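Local coordinates for protein LRA-12 (Uncultured bacterium, PDB 5AEB) that is a class B3 di-zinc metallo-beta-lactamase, a carbapenemase that hydrolyses beta-lactam antibiotics such as carbapenems, at residues A[153-158]-A[164-169]; A[193-198]-A[203-208]. All blocks are in the same frame, centred on the assembly; numbering follows the deposited sequence.

Overall arrangement
Both contacts lie in one chain of the alpha-beta-beta-alpha metallo-beta-lactamase fold, and they follow each other in series. Interaction 1 pairs strand 151-157 with strand 166-173, neighbours in a mixed five-stranded sheet, near the middle of the molecule. Strand 178-184 then leads into the loop holding 193-198, which in interaction 2 packs against the start of helix 204-216. The centres are about 20 Å apart, yet the nearest atoms come within about 5 Å. Helix 204-216 connects them, since its Thr211 and Met215 touch the hairpin. Both contacts also come close to the dinuclear zinc site, the side chains of Ser165 in one and Tyr208 in the other each lying about 4 Å from that of the zinc ligand His161.

Interaction 1. Residues A[153-158]-A[164-169]; sequences LVMLHH and GSCSFL
With CG set opposite the backbone nitrogen (chi1 -160°), the chain of Met155 reaches across to the Phe168 ring, whose own CG lies opposite the carbonyl carbon. CG of Met155 comes within 3.6 Å of Phe168 CE1, and the extended chain, with SD roughly opposite CA (chi2 -150°), carries SD to 4.0 Å from Cys166 CB. Methionine suits this spot because its unbranched, flexible thioether can lie against a flat ring with CG and reach the short cysteine with SD. On the same side Leu153 CD2 meets Phe168 CB at 4.1 Å. The other face of the sheet bears Val154, Leu156, Ser167 and Leu169; there Leu156 CD1 rests on Leu169 CB, also at 4.1 Å, two branched aliphatic chains that meet across the strands, with Leu156 also touching Leu218. The backbones are joined in antiparallel register by two reciprocal pairs of hydrogen bonds, Val154 with Leu169 and Leu156 with Ser167. Leu156 N to Ser167 O is 2.7 Å and almost straight, 178° at the hydrogen. Past the strand ends, His158 N still reaches Ser165 O at 2.8 Å, with more bend. The small hydroxyls serve outside partners: Ser167 OG takes a hydrogen bond from Asn185 N, and Ser165 OG one from Thr162 N, next to the zinc ligand His161. The arrangement is a beta hairpin whose connecting loop carries that ligand, as in the metallo-beta-lactamase fold.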
# COMPACT_ATOMS: atom_id res chain seq x y z
N LEU A 153 9.61 -1.43 -10.79
CA LEU A 153 8.42 -0.72 -10.31
C LEU A 153 8.52 0.77 -10.63
O LEU A 153 9.59 1.36 -10.53
CB LEU A 153 8.24 -0.89 -8.81
CG LEU A 153 7.42 -2.13 -8.39
CD1 LEU A 153 8.07 -3.42 -8.86
CD2 LEU A 153 7.27 -2.17 -6.88
N VAL A 154 7.41 1.36 -11.04
CA VAL A 154 7.32 2.78 -11.17
C VAL A 154 6.46 3.30 -10.00
O VAL A 154 5.27 2.92 -9.87
CB VAL A 154 6.68 3.21 -12.50
CG1 VAL A 154 6.62 4.74 -12.58
CG2 VAL A 154 7.51 2.71 -13.68
N MET A 155 7.05 4.16 -9.17
CA MET A 155 6.26 4.86 -8.14
C MET A 155 5.45 6.01 -8.72
O MET A 155 6.00 6.84 -9.40
CB MET A 155 7.12 5.39 -7.02
CG MET A 155 6.28 5.65 -5.77
SD MET A 155 6.93 6.98 -4.78
CE MET A 155 6.55 8.38 -5.85
N LEU A 156 4.16 6.04 -8.44
CA LEU A 156 3.31 7.17 -8.83
C LEU A 156 2.89 7.99 -7.62
O LEU A 156 2.25 7.47 -6.71
CB LEU A 156 2.06 6.67 -9.57
CG LEU A 156 2.39 5.81 -10.78
CD1 LEU A 156 1.15 5.07 -11.27
CD2 LEU A 156 3.10 6.57 -11.89
N HIS A 157 3.26 9.26 -7.59
CA HIS A 157 2.90 10.14 -6.49
C HIS A 157 1.43 10.38 -6.58
O HIS A 157 0.93 10.90 -7.58
CB HIS A 157 3.68 11.44 -6.60
CG HIS A 157 3.57 12.33 -5.37
ND1 HIS A 157 3.18 13.64 -5.44
CD2 HIS A 157 3.87 12.08 -4.05
CE1 HIS A 157 3.20 14.17 -4.20
NE2 HIS A 157 3.62 13.22 -3.35
N HIS A 158 0.70 9.92 -5.56
CA HIS A 158 -0.75 10.12 -5.52
C HIS A 158 -1.16 10.71 -4.21
O HIS A 158 -1.85 10.04 -3.43
CB HIS A 158 -1.50 8.79 -5.69
CG HIS A 158 -1.41 8.21 -7.07
ND1 HIS A 158 -1.29 8.97 -8.19
CD2 HIS A 158 -1.48 6.88 -7.50
CE1 HIS A 158 -1.23 8.15 -9.27
NE2 HIS A 158 -1.34 6.88 -8.84
N GLY A 164 2.36 11.95 1.10
CA GLY A 164 3.19 11.15 0.21
C GLY A 164 2.56 9.83 -0.22
O GLY A 164 3.27 8.90 -0.60
N SER A 165 1.24 9.70 -0.15
CA SER A 165 0.67 8.42 -0.57
C SER A 165 0.93 8.21 -2.07
O SER A 165 1.08 9.17 -2.86
CB SER A 165 -0.80 8.25 -0.16
OG SER A 165 -1.56 9.43 -0.31
N CYS A 166 1.01 6.94 -2.46
CA CYS A 166 1.55 6.60 -3.77
C CYS A 166 1.09 5.22 -4.22
O CYS A 166 0.65 4.40 -3.42
CB CYS A 166 3.10 6.64 -3.74
SG CYS A 166 3.78 5.47 -2.54
N SER A 167 1.20 4.98 -5.52
CA SER A 167 0.88 3.69 -6.08
C SER A 167 2.15 3.19 -6.80
O SER A 167 3.08 3.97 -7.05
CB SER A 167 -0.27 3.88 -7.08
OG SER A 167 -1.45 4.31 -6.41
N PHE A 168 2.16 1.91 -7.14
CA PHE A 168 3.22 1.29 -7.89
C PHE A 168 2.65 0.58 -9.10
O PHE A 168 1.69 -0.18 -9.01
CB PHE A 168 4.06 0.32 -7.04
CG PHE A 168 4.61 0.93 -5.80
CD1 PHE A 168 5.81 1.62 -5.83
CD2 PHE A 168 3.90 0.87 -4.61
CE1 PHE A 168 6.32 2.23 -4.67
CE2 PHE A 168 4.38 1.46 -3.46
CZ PHE A 168 5.59 2.16 -3.50
N LEU A 169 3.26 0.86 -10.23
CA LEU A 169 2.91 0.28 -11.51
C LEU A 169 4.11 -0.57 -11.99
O LEU A 169 5.26 -0.08 -12.03
CB LEU A 169 2.64 1.42 -12.49
CG LEU A 169 2.14 1.18 -13.91
CD1 LEU A 169 0.73 0.59 -13.83
CD2 LEU A 169 2.14 2.57 -14.61

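Interaction 2. Residues A[193-198]-A[203-208]; sequences KKFSEV and GIAKDY
Phe195 meets Ile204, Ala205 and Tyr208 where a single 3-10 turn, 195-197, packs beside the N-terminal end of helix 204-216, with Gly203 as N-cap. The contact is largely apolar and made mainly by side chains, with no hydrogen bond from one segment to the other. Among the aliphatic contacts, Ile204 CG2 touches Phe195 CD1 at 3.6 Å. Its CG1 stands opposite the backbone nitrogen (chi1 -164°), and this extended arm brings CD1 within 3.9 Å of Phe195 CD1. Beta-branched isoleucine thus offers two methyl groups to the ring, while small Ala205 lets the ring lie close to the helix: its CA sits over one ring face, offset toward the rim, and its CB is 3.9 Å from Phe195 CD2. Val198 adds a looser contact through CB to Ile204 CG2. Backbone bonds shape each side separately, Val198 N to Phe195 O in the short turn and Tyr208 N to Ile204 O in the helix. The aromatic contact pairs Phe195 with Tyr208, their planes 30° apart and centroids 5.3 Å apart, slid so far that the rings barely overlap. Tyrosine suits the site because its flat ring packs while its hydroxyl donates a hydrogen bond to Thr188 O; the side chain also lies near His161, a zinc ligand. At the meeting of the two rings, Phe195 CE1 is 3.6 Å from Tyr208 CD2.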
# COMPACT_ATOMS: atom_id res chain seq x y z
N LYS A 193 -13.78 17.18 8.23
CA LYS A 193 -14.06 18.58 7.89
C LYS A 193 -13.77 18.93 6.43
O LYS A 193 -13.32 18.08 5.66
CB LYS A 193 -13.31 19.53 8.86
CG LYS A 193 -11.79 19.43 8.84
CD LYS A 193 -11.15 20.34 9.89
CE LYS A 193 -11.06 19.67 11.25
NZ LYS A 193 -11.03 20.64 12.38
N LYS A 194 -14.07 20.18 6.05
CA LYS A 194 -13.82 20.71 4.72
C LYS A 194 -12.33 20.87 4.48
O LYS A 194 -11.58 21.18 5.42
CB LYS A 194 -14.49 22.09 4.58
CG LYS A 194 -15.78 22.12 3.78
CD LYS A 194 -16.93 21.43 4.50
CE LYS A 194 -18.01 21.00 3.52
NZ LYS A 194 -19.01 20.18 4.24
N PHE A 195 -11.90 20.71 3.23
CA PHE A 195 -10.50 20.89 2.84
C PHE A 195 -9.92 22.22 3.30
O PHE A 195 -8.78 22.26 3.82
CB PHE A 195 -10.34 20.78 1.32
CG PHE A 195 -10.48 19.38 0.79
CD1 PHE A 195 -9.85 18.31 1.41
CD2 PHE A 195 -11.23 19.14 -0.35
CE1 PHE A 195 -9.98 17.03 0.92
CE2 PHE A 195 -11.36 17.86 -0.85
CZ PHE A 195 -10.73 16.80 -0.22
N SER A 196 -10.70 23.28 3.13
CA SER A 196 -10.30 24.64 3.50
C SER A 196 -9.94 24.81 4.97
O SER A 196 -9.25 25.76 5.32
CB SER A 196 -11.40 25.64 3.13
OG SER A 196 -12.52 25.50 3.99
N GLU A 197 -10.41 23.91 5.82
CA GLU A 197 -10.13 23.97 7.25
C GLU A 197 -8.99 23.06 7.69
O GLU A 197 -8.68 23.00 8.86
CB GLU A 197 -11.39 23.62 8.04
CG GLU A 197 -12.57 24.55 7.77
CD GLU A 197 -13.85 24.06 8.42
OE1 GLU A 197 -13.86 22.94 8.96
OE2 GLU A 197 -14.85 24.81 8.38
N VAL A 198 -8.36 22.36 6.75
CA VAL A 198 -7.23 21.48 7.07
C VAL A 198 -5.98 22.30 6.80
O VAL A 198 -5.40 22.22 5.72
CB VAL A 198 -7.18 20.23 6.17
CG1 VAL A 198 -6.12 19.25 6.67
CG2 VAL A 198 -8.56 19.56 6.09
N GLY A 203 -2.02 22.32 0.43
CA GLY A 203 -2.32 21.85 -0.90
C GLY A 203 -3.23 20.64 -0.96
O GLY A 203 -3.30 20.00 -2.01
N ILE A 204 -3.93 20.33 0.15
CA ILE A 204 -4.70 19.08 0.21
C ILE A 204 -5.73 18.94 -0.91
O ILE A 204 -5.82 17.85 -1.51
CB ILE A 204 -5.33 18.77 1.60
CG1 ILE A 204 -5.74 17.28 1.66
CG2 ILE A 204 -6.51 19.68 1.93
CD1 ILE A 204 -6.50 16.88 2.92
N ALA A 205 -6.49 20.00 -1.20
CA ALA A 205 -7.53 19.92 -2.23
C ALA A 205 -6.92 19.76 -3.62
O ALA A 205 -7.39 18.96 -4.43
CB ALA A 205 -8.48 21.13 -2.17
N LYS A 206 -5.86 20.51 -3.89
CA LYS A 206 -5.17 20.41 -5.16
C LYS A 206 -4.54 19.00 -5.34
O LYS A 206 -4.57 18.45 -6.43
CB LYS A 206 -4.14 21.54 -5.26
CG LYS A 206 -3.00 21.35 -6.26
CD LYS A 206 -2.43 22.71 -6.72
CE LYS A 206 -1.95 23.58 -5.55
NZ LYS A 206 -2.03 25.04 -5.89
N ASP A 207 -4.00 18.44 -4.26
CA ASP A 207 -3.41 17.10 -4.26
C ASP A 207 -4.47 16.02 -4.61
O ASP A 207 -4.22 15.18 -5.48
CB ASP A 207 -2.77 16.79 -2.90
CG ASP A 207 -1.35 17.33 -2.77
OD1 ASP A 207 -0.83 17.99 -3.68
OD2 ASP A 207 -0.72 17.04 -1.74
N TYR A 208 -5.62 16.07 -3.96
CA TYR A 208 -6.75 15.20 -4.33
C TYR A 208 -7.16 15.39 -5.79
O TYR A 208 -7.32 14.41 -6.50
CB TYR A 208 -7.95 15.38 -3.40
CG TYR A 208 -7.85 14.58 -2.12
CD1 TYR A 208 -8.11 13.21 -2.13
CD2 TYR A 208 -7.51 15.18 -0.91
CE1 TYR A 208 -8.03 12.46 -0.99
CE2 TYR A 208 -7.41 14.42 0.25
CZ TYR A 208 -7.68 13.05 0.19
OH TYR A 208 -7.61 12.22 1.29